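Fibronectin type III domain-containing protein (Simiduia agarivorans, PDB 6P2K) is a glycoside hydrolase of family 74, probably cleaving the backbone of xyloglucan with the beta-propeller part of a longer chain that also carries fibronectin type III modules. Local coordinates at residues Gly700-Met705 / Ser772-Asp777; Val718-Ile723 / Asn730-Thr735; Gln754-Ser759 / Arg768-Gly773. One frame throughout, in Å; residues are numbered along the deposited sequence.

Contact 1: residues Gly700-Met705 / Ser772-Asp777; sequences GNKIVM and SGMNMD
The side-chain amide of Asn701 reaches across to the backbone of the tail after strand 765-770 and meets it through both of its polar atoms. Its OD1 accepts from Asn775 N at 3.1 Å in a nearly straight bond (170° at the hydrogen), although the donor stands well above the carbonyl plane of the amide. ND2 gives a weak bond to Gly773 O at 3.4 Å, and the backbone N of Asn701 adds another weak one to Asn775 O. With CG set between the backbone N and the carbonyl carbon (chi1 61°), the Asn701 amide stands up beside the tail, where one side chain can reach two backbone groups that flank Met774.

Beside it, Lys702 CG lies 3.7 Å from Met774 SD, and the extended thioether arm of Met774 crosses the lysine stem. The lysine chain bends at chi2 (-69°), then runs out straight, carrying CE past Gly773 O. The ammonium bonds to Thr722 OG1 of the next strand; toward the tail, NZ makes a weak direct bond to Ser772 O and a firmer link through a water, 2.9 Å from NZ and 2.8 Å from Ser772 O. Gly700 lets the tail come close: its CA makes a CH...O contact of 3.2 Å with Asn775 O, an approach that its lack of a side chain permits.

The contact thus fastens the C-terminal end of this propeller construct onto the start of strand 702-709 without forming a sheet. Tyr625 of strand 618-625 packs against Asn701 and Asn775, Phe748 of strand 745-751 lies against both Lys702 and Met774, and strand 714-723 pairs with the backbones of Asn701 and Ile703.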
loop_
_atom_site.group_PDB
_atom_site.type_symbol
_atom_site.label_atom_id
_atom_site.label_comp_id
_atom_site.label_asym_id
_atom_site.label_seq_id
_atom_site.Cartn_x
_atom_site.Cartn_y
_atom_site.Cartn_z
ATOM N N GLY B 700 -36.642 24.758 9.568
ATOM C CA GLY B 700 -36.750 26.207 9.505
ATOM C C GLY B 700 -38.186 26.653 9.698
ATOM O O GLY B 700 -38.870 26.243 10.642
ATOM N N ASN B 701 -38.666 27.491 8.779
ATOM C CA ASN B 701 -40.040 27.975 8.796
ATOM C C ASN B 701 -40.936 27.210 7.826
ATOM O O ASN B 701 -41.944 27.753 7.360
ATOM C CB ASN B 701 -40.077 29.473 8.482
ATOM C CG ASN B 701 -39.518 29.799 7.102
ATOM O OD1 ASN B 701 -38.878 28.963 6.464
ATOM N ND2 ASN B 701 -39.756 31.021 6.640
ATOM N N LYS B 702 -40.598 25.959 7.515
ATOM C CA LYS B 702 -41.308 25.203 6.493
ATOM C C LYS B 702 -41.751 23.843 7.022
ATOM O O LYS B 702 -41.005 23.161 7.734
ATOM C CB LYS B 702 -40.438 25.012 5.243
ATOM C CG LYS B 702 -40.032 26.310 4.553
ATOM C CD LYS B 702 -41.220 27.000 3.892
ATOM C CE LYS B 702 -40.848 28.399 3.425
ATOM N NZ LYS B 702 -41.928 29.045 2.628
ATOM N N ILE B 703 -42.974 23.460 6.657
ATOM C CA ILE B 703 -43.543 22.148 6.950
ATOM C C ILE B 703 -44.211 21.641 5.680
ATOM O O ILE B 703 -44.867 22.410 4.968
ATOM C CB ILE B 703 -44.554 22.210 8.115
ATOM C CG1 ILE B 703 -43.875 22.684 9.398
ATOM C CG2 ILE B 703 -45.214 20.855 8.336
ATOM C CD1 ILE B 703 -44.846 23.153 10.460
ATOM N N VAL B 704 -44.043 20.351 5.388
ATOM C CA VAL B 704 -44.610 19.742 4.191
ATOM C C VAL B 704 -45.319 18.450 4.579
ATOM O O VAL B 704 -44.950 17.783 5.548
ATOM C CB VAL B 704 -43.524 19.479 3.117
ATOM C CG1 VAL B 704 -42.469 18.514 3.644
ATOM C CG2 VAL B 704 -44.136 18.963 1.814
ATOM N N MET B 705 -46.364 18.113 3.824
ATOM C CA MET B 705 -47.077 16.852 3.987
ATOM C C MET B 705 -47.762 16.517 2.669
ATOM O O MET B 705 -47.893 17.365 1.782
ATOM C CB MET B 705 -48.089 16.920 5.137
ATOM C CG MET B 705 -49.212 17.930 4.937
ATOM S SD MET B 705 -50.628 17.254 4.040
ATOM C CE MET B 705 -51.121 15.926 5.133
ATOM N N SER B 772 -38.835 28.204 -2.050
ATOM C CA SER B 772 -38.516 29.620 -1.954
ATOM C C SER B 772 -38.953 30.188 -0.608
ATOM O O SER B 772 -39.855 29.668 0.055
ATOM C CB SER B 772 -39.174 30.405 -3.092
ATOM O OG SER B 772 -40.569 30.167 -3.143
ATOM N N GLY B 773 -38.289 31.271 -0.211
ATOM C CA GLY B 773 -38.615 31.940 1.036
ATOM C C GLY B 773 -38.370 31.118 2.279
ATOM O O GLY B 773 -39.037 31.337 3.297
ATOM N N MET B 774 -37.436 30.173 2.228
ATOM C CA MET B 774 -37.076 29.379 3.397
ATOM C C MET B 774 -35.967 30.061 4.187
ATOM O O MET B 774 -35.020 30.613 3.607
ATOM C CB MET B 774 -36.631 27.979 2.967
ATOM C CG MET B 774 -36.434 27.019 4.116
ATOM S SD MET B 774 -36.630 25.301 3.613
ATOM C CE MET B 774 -36.441 24.475 5.190
ATOM N N ASN B 775 -36.095 30.037 5.516
ATOM C CA ASN B 775 -35.068 30.545 6.412
ATOM C C ASN B 775 -34.708 29.503 7.458
ATOM O O ASN B 775 -35.579 28.810 7.990
ATOM C CB ASN B 775 -35.522 31.863 7.070
ATOM C CG ASN B 775 -35.830 32.944 6.044
ATOM O OD1 ASN B 775 -35.032 33.158 5.131
ATOM N ND2 ASN B 775 -36.965 33.626 6.184
ATOM N N MET B 776 -33.416 29.405 7.741
ATOM C CA MET B 776 -32.863 28.375 8.598
ATOM C C MET B 776 -32.087 29.035 9.723
ATOM O O MET B 776 -31.592 30.158 9.578
ATOM C CB MET B 776 -31.918 27.447 7.816
ATOM C CG MET B 776 -32.539 26.738 6.641
ATOM S SD MET B 776 -33.306 25.197 7.146
ATOM C CE MET B 776 -31.864 24.308 7.727
ATOM N N ASP B 777 -31.928 28.346 10.826
ATOM C CA ASP B 777 -31.004 28.775 11.832
ATOM C C ASP B 777 -29.636 28.464 11.224
ATOM O O ASP B 777 -29.475 27.464 10.567
ATOM C CB ASP B 777 -31.114 27.929 13.064
ATOM C CG ASP B 777 -32.232 28.325 13.948
ATOM O OD1 ASP B 777 -32.892 29.283 13.659
ATOM O OD2 ASP B 777 -32.431 27.650 14.943
HETATM O O HOH W 1 -42.517 28.778 -0.174
#

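Contact 2: residues Val718-Ile723 / Asn730-Thr735; sequences VFLGTI and NWQDIT
Leu720 and Gln732 form a hydrogen-bonded pair in an antiparallel beta hairpin, the third and fourth strands of a four-stranded propeller blade. Leu720 N reaches Gln732 O at 3.0 Å, in the carbonyl plane, and Gln732 N returns to Leu720 O; Thr722 and Asn730, the next hydrogen-bonded pair, repeat the pattern beyond Gly721 and Trp731.

Packing is tight on the face of Phe719, Gly721 and Trp731. Gly721, without a side chain, lets its CA lie over one face of the indole, 3.9 Å from the centroid of the six-membered ring. Phe719 CB touches Trp731 CE3, while Phe664 stacks on the indole and also meets the Phe719 ring.

The Leu720 face is close and apolar at one end, where Ile734 CG2 lies 3.7 Å from Leu720 CB and Ile734 CG1 and CD1 rest against Val718 CG1. Toward Thr722, Asn730 and Gln732 it turns looser and wetter. A water there gives hydrogen bonds to Leu720 O and Asn730 O and is shared by Thr722 OG1, which also bonds to Lys702 NZ. The Gln732 side chain, extended beyond CG (chi2 -174°), runs alongside Leu720 and ends close by.

At the strand end, Asp733 opens an Asx turn, its OD1 accepting from Thr735 N, and its OD2 pairs with Arg673. Thr735 OG1 accepts from Val718 N at 2.7 Å and donates to Asp733 OD1, also at 2.7 Å. A valine in place of Thr735 would probably leave Val718 N without its acceptor and Asp733 OD1 without one of its two donors. These donors approach OD1 differently: Thr735 OG1 uses its syn lone pair, whereas Thr735 N comes from above the carboxylate plane.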
loop_
_atom_site.group_PDB
_atom_site.type_symbol
_atom_site.label_atom_id
_atom_site.label_comp_id
_atom_site.label_asym_id
_atom_site.label_seq_id
_atom_site.Cartn_x
_atom_site.Cartn_y
_atom_site.Cartn_z
ATOM N N VAL B 718 -49.785 17.789 -2.492
ATOM C CA VAL B 718 -48.657 18.097 -1.620
ATOM C C VAL B 718 -48.845 19.515 -1.105
ATOM O O VAL B 718 -49.142 20.429 -1.884
ATOM C CB VAL B 718 -47.316 17.954 -2.363
ATOM C CG1 VAL B 718 -46.147 18.082 -1.389
ATOM C CG2 VAL B 718 -47.271 16.626 -3.105
ATOM N N PHE B 719 -48.681 19.699 0.201
ATOM C CA PHE B 719 -48.966 20.977 0.839
ATOM C C PHE B 719 -47.765 21.454 1.639
ATOM O O PHE B 719 -47.142 20.682 2.371
ATOM C CB PHE B 719 -50.200 20.874 1.740
ATOM C CG PHE B 719 -51.434 20.431 1.010
ATOM C CD1 PHE B 719 -51.731 19.080 0.876
ATOM C CD2 PHE B 719 -52.284 21.364 0.429
ATOM C CE1 PHE B 719 -52.861 18.671 0.193
ATOM C CE2 PHE B 719 -53.416 20.963 -0.252
ATOM C CZ PHE B 719 -53.707 19.614 -0.372
ATOM N N LEU B 720 -47.455 22.740 1.493
ATOM C CA LEU B 720 -46.311 23.369 2.137
ATOM C C LEU B 720 -46.814 24.493 3.031
ATOM O O LEU B 720 -47.501 25.406 2.561
ATOM C CB LEU B 720 -45.329 23.908 1.095
ATOM C CG LEU B 720 -44.059 24.579 1.624
ATOM C CD1 LEU B 720 -43.028 23.533 2.031
ATOM C CD2 LEU B 720 -43.484 25.542 0.599
ATOM N N GLY B 721 -46.472 24.426 4.312
ATOM C CA GLY B 721 -46.852 25.444 5.278
ATOM C C GLY B 721 -45.648 26.282 5.669
ATOM O O GLY B 721 -44.530 25.767 5.776
ATOM N N THR B 722 -45.883 27.575 5.877
ATOM C CA THR B 722 -44.850 28.509 6.302
ATOM C C THR B 722 -45.204 29.047 7.679
ATOM O O THR B 722 -46.325 29.522 7.897
ATOM C CB THR B 722 -44.689 29.660 5.305
ATOM O OG1 THR B 722 -44.376 29.133 4.009
ATOM C CG2 THR B 722 -43.571 30.595 5.750
ATOM N N ILE B 723 -44.249 28.970 8.603
ATOM C CA ILE B 723 -44.460 29.413 9.977
ATOM C C ILE B 723 -44.337 30.931 10.019
ATOM O O ILE B 723 -43.248 31.483 9.839
ATOM C CB ILE B 723 -43.466 28.751 10.936
ATOM C CG1 ILE B 723 -43.487 27.230 10.758
ATOM C CG2 ILE B 723 -43.778 29.139 12.375
ATOM C CD1 ILE B 723 -42.605 26.487 11.746
ATOM N N ASN B 730 -49.396 29.157 7.449
ATOM C CA ASN B 730 -50.192 29.377 6.252
ATOM C C ASN B 730 -49.768 28.379 5.186
ATOM O O ASN B 730 -48.573 28.230 4.907
ATOM C CB ASN B 730 -50.049 30.812 5.742
ATOM C CG ASN B 730 -50.553 31.837 6.740
ATOM O OD1 ASN B 730 -51.434 31.548 7.553
ATOM N ND2 ASN B 730 -50.014 33.048 6.669
ATOM N N TRP B 731 -50.751 27.715 4.588
ATOM C CA TRP B 731 -50.509 26.585 3.711
ATOM C C TRP B 731 -50.732 26.971 2.256
ATOM O O TRP B 731 -51.574 27.817 1.937
ATOM C CB TRP B 731 -51.416 25.411 4.086
ATOM C CG TRP B 731 -51.110 24.862 5.439
ATOM C CD1 TRP B 731 -51.607 25.301 6.628
ATOM C CD2 TRP B 731 -50.221 23.779 5.748
ATOM N NE1 TRP B 731 -51.090 24.557 7.660
ATOM C CE2 TRP B 731 -50.237 23.616 7.147
ATOM C CE3 TRP B 731 -49.421 22.931 4.977
ATOM C CZ2 TRP B 731 -49.481 22.635 7.794
ATOM C CZ3 TRP B 731 -48.669 21.957 5.622
ATOM C CH2 TRP B 731 -48.706 21.818 7.017
ATOM N N GLN B 732 -49.957 26.339 1.382
ATOM C CA GLN B 732 -50.095 26.515 -0.053
ATOM C C GLN B 732 -49.959 25.160 -0.734
ATOM O O GLN B 732 -49.407 24.207 -0.175
ATOM C CB GLN B 732 -49.062 27.506 -0.607
ATOM C CG GLN B 732 -47.617 27.135 -0.316
ATOM C CD GLN B 732 -46.638 28.208 -0.756
ATOM O OE1 GLN B 732 -46.682 28.677 -1.894
ATOM N NE2 GLN B 732 -45.746 28.602 0.147
ATOM N N ASP B 733 -50.483 25.088 -1.953
ATOM C CA ASP B 733 -50.461 23.871 -2.753
ATOM C C ASP B 733 -49.180 23.850 -3.581
ATOM O O ASP B 733 -48.936 24.763 -4.377
ATOM C CB ASP B 733 -51.703 23.817 -3.646
ATOM C CG ASP B 733 -51.767 22.565 -4.505
ATOM O OD1 ASP B 733 -50.951 21.638 -4.303
ATOM O OD2 ASP B 733 -52.649 22.511 -5.389
ATOM N N ILE B 734 -48.355 22.821 -3.384
ATOM C CA ILE B 734 -47.106 22.709 -4.132
ATOM C C ILE B 734 -47.079 21.395 -4.902
ATOM O O ILE B 734 -46.007 20.866 -5.214
ATOM C CB ILE B 734 -45.880 22.835 -3.208
ATOM C CG1 ILE B 734 -45.845 21.700 -2.185
ATOM C CG2 ILE B 734 -45.869 24.189 -2.515
ATOM C CD1 ILE B 734 -44.448 21.399 -1.659
ATOM N N THR B 735 -48.260 20.861 -5.222
ATOM C CA THR B 735 -48.322 19.649 -6.035
ATOM C C THR B 735 -47.718 19.891 -7.412
ATOM O O THR B 735 -46.889 19.103 -7.885
ATOM C CB THR B 735 -49.768 19.165 -6.158
ATOM O OG1 THR B 735 -50.354 19.074 -4.853
ATOM C CG2 THR B 735 -49.816 17.794 -6.824
HETATM O O HOH W 2 -46.397 27.983 2.511
#

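Contact 3: residues Gln754-Ser759 / Arg768-Gly773; sequences QMYLYS and RRSISG
Strands 754-761 and 765-770 make an antiparallel beta hairpin in a propeller blade that strand 7-8, from the other end of the chain, completes, the usual ring closure of a beta-propeller. Leu757 and Arg769 form a hydrogen-bonded pair, with Leu757 N 2.7 Å from Arg769 O; further along, Met755 O accepts from both Ile771 N and Gln754 NE2.

Arg768 carries the side-chain contact between two tyrosines. Its guanidinium lies flat over the Tyr756 ring, with planes 12° apart and CZ 3.9 Å from the ring centroid, a cation-pi stack. Toward Tyr758 the same plane stands almost perpendicular to the ring, and NH1 donates to Tyr758 OH at 2.8 Å, while Arg768 CB sits over the centre of the Tyr758 ring. The side chain reaches both because it runs extended from CG to NE (chi2 170°). On the opposite face, Leu757 CB packs on Ile771 CG1 at 3.8 Å.

Asp736, outside the blade's strands, forms a salt bridge with Arg769 NH2. In the sheet the hairpin lies between strands 745-751 and 7-8: Asp751 of the former pairs with Arg768 NH1 and Ile749 packs on Tyr758, while Gln7 of the latter accepts from Arg768 NE.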
loop_
_atom_site.group_PDB
_atom_site.type_symbol
_atom_site.label_atom_id
_atom_site.label_comp_id
_atom_site.label_asym_id
_atom_site.label_seq_id
_atom_site.Cartn_x
_atom_site.Cartn_y
_atom_site.Cartn_z
ATOM N N GLN B 754 -29.136 26.544 -2.443
ATOM C CA GLN B 754 -30.575 26.627 -2.655
ATOM C C GLN B 754 -31.262 25.563 -1.814
ATOM O O GLN B 754 -30.830 24.406 -1.800
ATOM C CB GLN B 754 -30.925 26.444 -4.136
ATOM C CG GLN B 754 -32.412 26.302 -4.418
ATOM C CD GLN B 754 -33.181 27.581 -4.154
ATOM O OE1 GLN B 754 -32.878 28.628 -4.726
ATOM N NE2 GLN B 754 -34.186 27.502 -3.290
ATOM N N MET B 755 -32.325 25.951 -1.113
ATOM C CA MET B 755 -33.097 24.992 -0.335
ATOM C C MET B 755 -33.969 24.157 -1.264
ATOM O O MET B 755 -34.664 24.695 -2.134
ATOM C CB MET B 755 -33.963 25.699 0.710
ATOM C CG MET B 755 -33.208 26.157 1.959
ATOM S SD MET B 755 -32.179 24.886 2.739
ATOM C CE MET B 755 -33.330 23.512 2.878
ATOM N N TYR B 756 -33.929 22.845 -1.077
ATOM C CA TYR B 756 -34.714 21.914 -1.867
ATOM C C TYR B 756 -35.524 21.016 -0.947
ATOM O O TYR B 756 -35.155 20.784 0.207
ATOM C CB TYR B 756 -33.823 21.039 -2.758
ATOM C CG TYR B 756 -33.226 21.753 -3.947
ATOM C CD1 TYR B 756 -33.921 21.844 -5.148
ATOM C CD2 TYR B 756 -31.964 22.320 -3.876
ATOM C CE1 TYR B 756 -33.377 22.489 -6.243
ATOM C CE2 TYR B 756 -31.412 22.968 -4.964
ATOM C CZ TYR B 756 -32.122 23.049 -6.144
ATOM O OH TYR B 756 -31.572 23.694 -7.227
ATOM N N LEU B 757 -36.633 20.512 -1.474
ATOM C CA LEU B 757 -37.403 19.452 -0.842
ATOM C C LEU B 757 -37.160 18.172 -1.629
ATOM O O LEU B 757 -37.498 18.099 -2.814
ATOM C CB LEU B 757 -38.893 19.799 -0.809
ATOM C CG LEU B 757 -39.881 18.698 -0.415
ATOM C CD1 LEU B 757 -39.645 18.241 1.019
ATOM C CD2 LEU B 757 -41.310 19.184 -0.588
ATOM N N TYR B 758 -36.546 17.186 -0.986
ATOM C CA TYR B 758 -36.349 15.863 -1.566
ATOM C C TYR B 758 -37.421 14.938 -1.008
ATOM O O TYR B 758 -37.510 14.755 0.213
ATOM C CB TYR B 758 -34.960 15.311 -1.236
ATOM C CG TYR B 758 -33.809 15.901 -2.023
ATOM C CD1 TYR B 758 -33.480 17.248 -1.920
ATOM C CD2 TYR B 758 -33.026 15.101 -2.845
ATOM C CE1 TYR B 758 -32.413 17.782 -2.628
ATOM C CE2 TYR B 758 -31.961 15.627 -3.560
ATOM C CZ TYR B 758 -31.659 16.966 -3.446
ATOM O OH TYR B 758 -30.599 17.497 -4.146
ATOM N N SER B 759 -38.226 14.353 -1.894
ATOM C CA SER B 759 -39.291 13.446 -1.484
ATOM C C SER B 759 -39.203 12.136 -2.249
ATOM O O SER B 759 -39.045 12.134 -3.476
ATOM C CB SER B 759 -40.673 14.095 -1.675
ATOM O OG SER B 759 -40.702 15.418 -1.169
ATOM N N ARG B 768 -37.332 16.021 -6.488
ATOM C CA ARG B 768 -36.946 17.170 -5.686
ATOM C C ARG B 768 -37.550 18.444 -6.262
ATOM O O ARG B 768 -37.796 18.556 -7.468
ATOM C CB ARG B 768 -35.421 17.306 -5.575
ATOM C CG ARG B 768 -34.760 18.038 -6.720
ATOM C CD ARG B 768 -33.304 18.326 -6.404
ATOM N NE ARG B 768 -32.689 19.155 -7.431
ATOM C CZ ARG B 768 -31.438 19.602 -7.384
ATOM N NH1 ARG B 768 -30.659 19.296 -6.355
ATOM N NH2 ARG B 768 -30.968 20.358 -8.368
ATOM N N ARG B 769 -37.786 19.405 -5.375
ATOM C CA ARG B 769 -38.430 20.662 -5.716
ATOM C C ARG B 769 -37.701 21.799 -5.020
ATOM O O ARG B 769 -37.312 21.675 -3.855
ATOM C CB ARG B 769 -39.911 20.657 -5.301
ATOM C CG ARG B 769 -40.693 21.882 -5.750
ATOM C CD ARG B 769 -42.054 21.955 -5.081
ATOM N NE ARG B 769 -42.911 22.966 -5.695
ATOM C CZ ARG B 769 -42.878 24.258 -5.387
ATOM N NH1 ARG B 769 -42.028 24.699 -4.471
ATOM N NH2 ARG B 769 -43.694 25.108 -5.992
ATOM N N SER B 770 -37.510 22.899 -5.742
ATOM C CA SER B 770 -36.957 24.104 -5.143
ATOM C C SER B 770 -37.982 24.740 -4.212
ATOM O O SER B 770 -39.178 24.773 -4.512
ATOM C CB SER B 770 -36.543 25.092 -6.231
ATOM O OG SER B 770 -35.499 25.934 -5.780
ATOM N N ILE B 771 -37.511 25.237 -3.072
ATOM C CA ILE B 771 -38.367 25.823 -2.043
ATOM C C ILE B 771 -37.925 27.264 -1.828
ATOM O O ILE B 771 -36.772 27.515 -1.456
ATOM C CB ILE B 771 -38.304 25.032 -0.727
ATOM C CG1 ILE B 771 -38.770 23.587 -0.942
ATOM C CG2 ILE B 771 -39.133 25.718 0.348
ATOM C CD1 ILE B 771 -40.233 23.455 -1.286
ATOM N N SER B 772 -38.835 28.204 -2.050
ATOM C CA SER B 772 -38.516 29.620 -1.954
ATOM C C SER B 772 -38.953 30.188 -0.608
ATOM O O SER B 772 -39.855 29.668 0.055
ATOM C CB SER B 772 -39.174 30.405 -3.092
ATOM O OG SER B 772 -40.569 30.167 -3.143
ATOM N N GLY B 773 -38.289 31.271 -0.211
ATOM C CA GLY B 773 -38.615 31.940 1.036
ATOM C C GLY B 773 -38.370 31.118 2.279
ATOM O O GLY B 773 -39.037 31.337 3.297
#

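Overall arrangement
Contacts 2 and 3 are hairpins of two successive blades, whereas contact 1 ties the tail that leaves the second blade back to the first. Contacts 1 and 2 share a sheet: strands 702-709 and 714-723 are neighbours, joined by Ile703 O to Gly721 N. Contacts 1 and 3 meet at Ser772 and Gly773, beyond strand 765-770. Between the blades the packing is apolar, Leu757 CD2 approaching Val704 CG2 and Ile734 CD1. Contact 1 lies nearest the surface, with amide, ammonium and water links to a largely exposed tail; contact 2 is more buried, aromatic packing with a wet edge; contact 3, an arginine-tyrosine stack, has no fully exposed residue among those that touch.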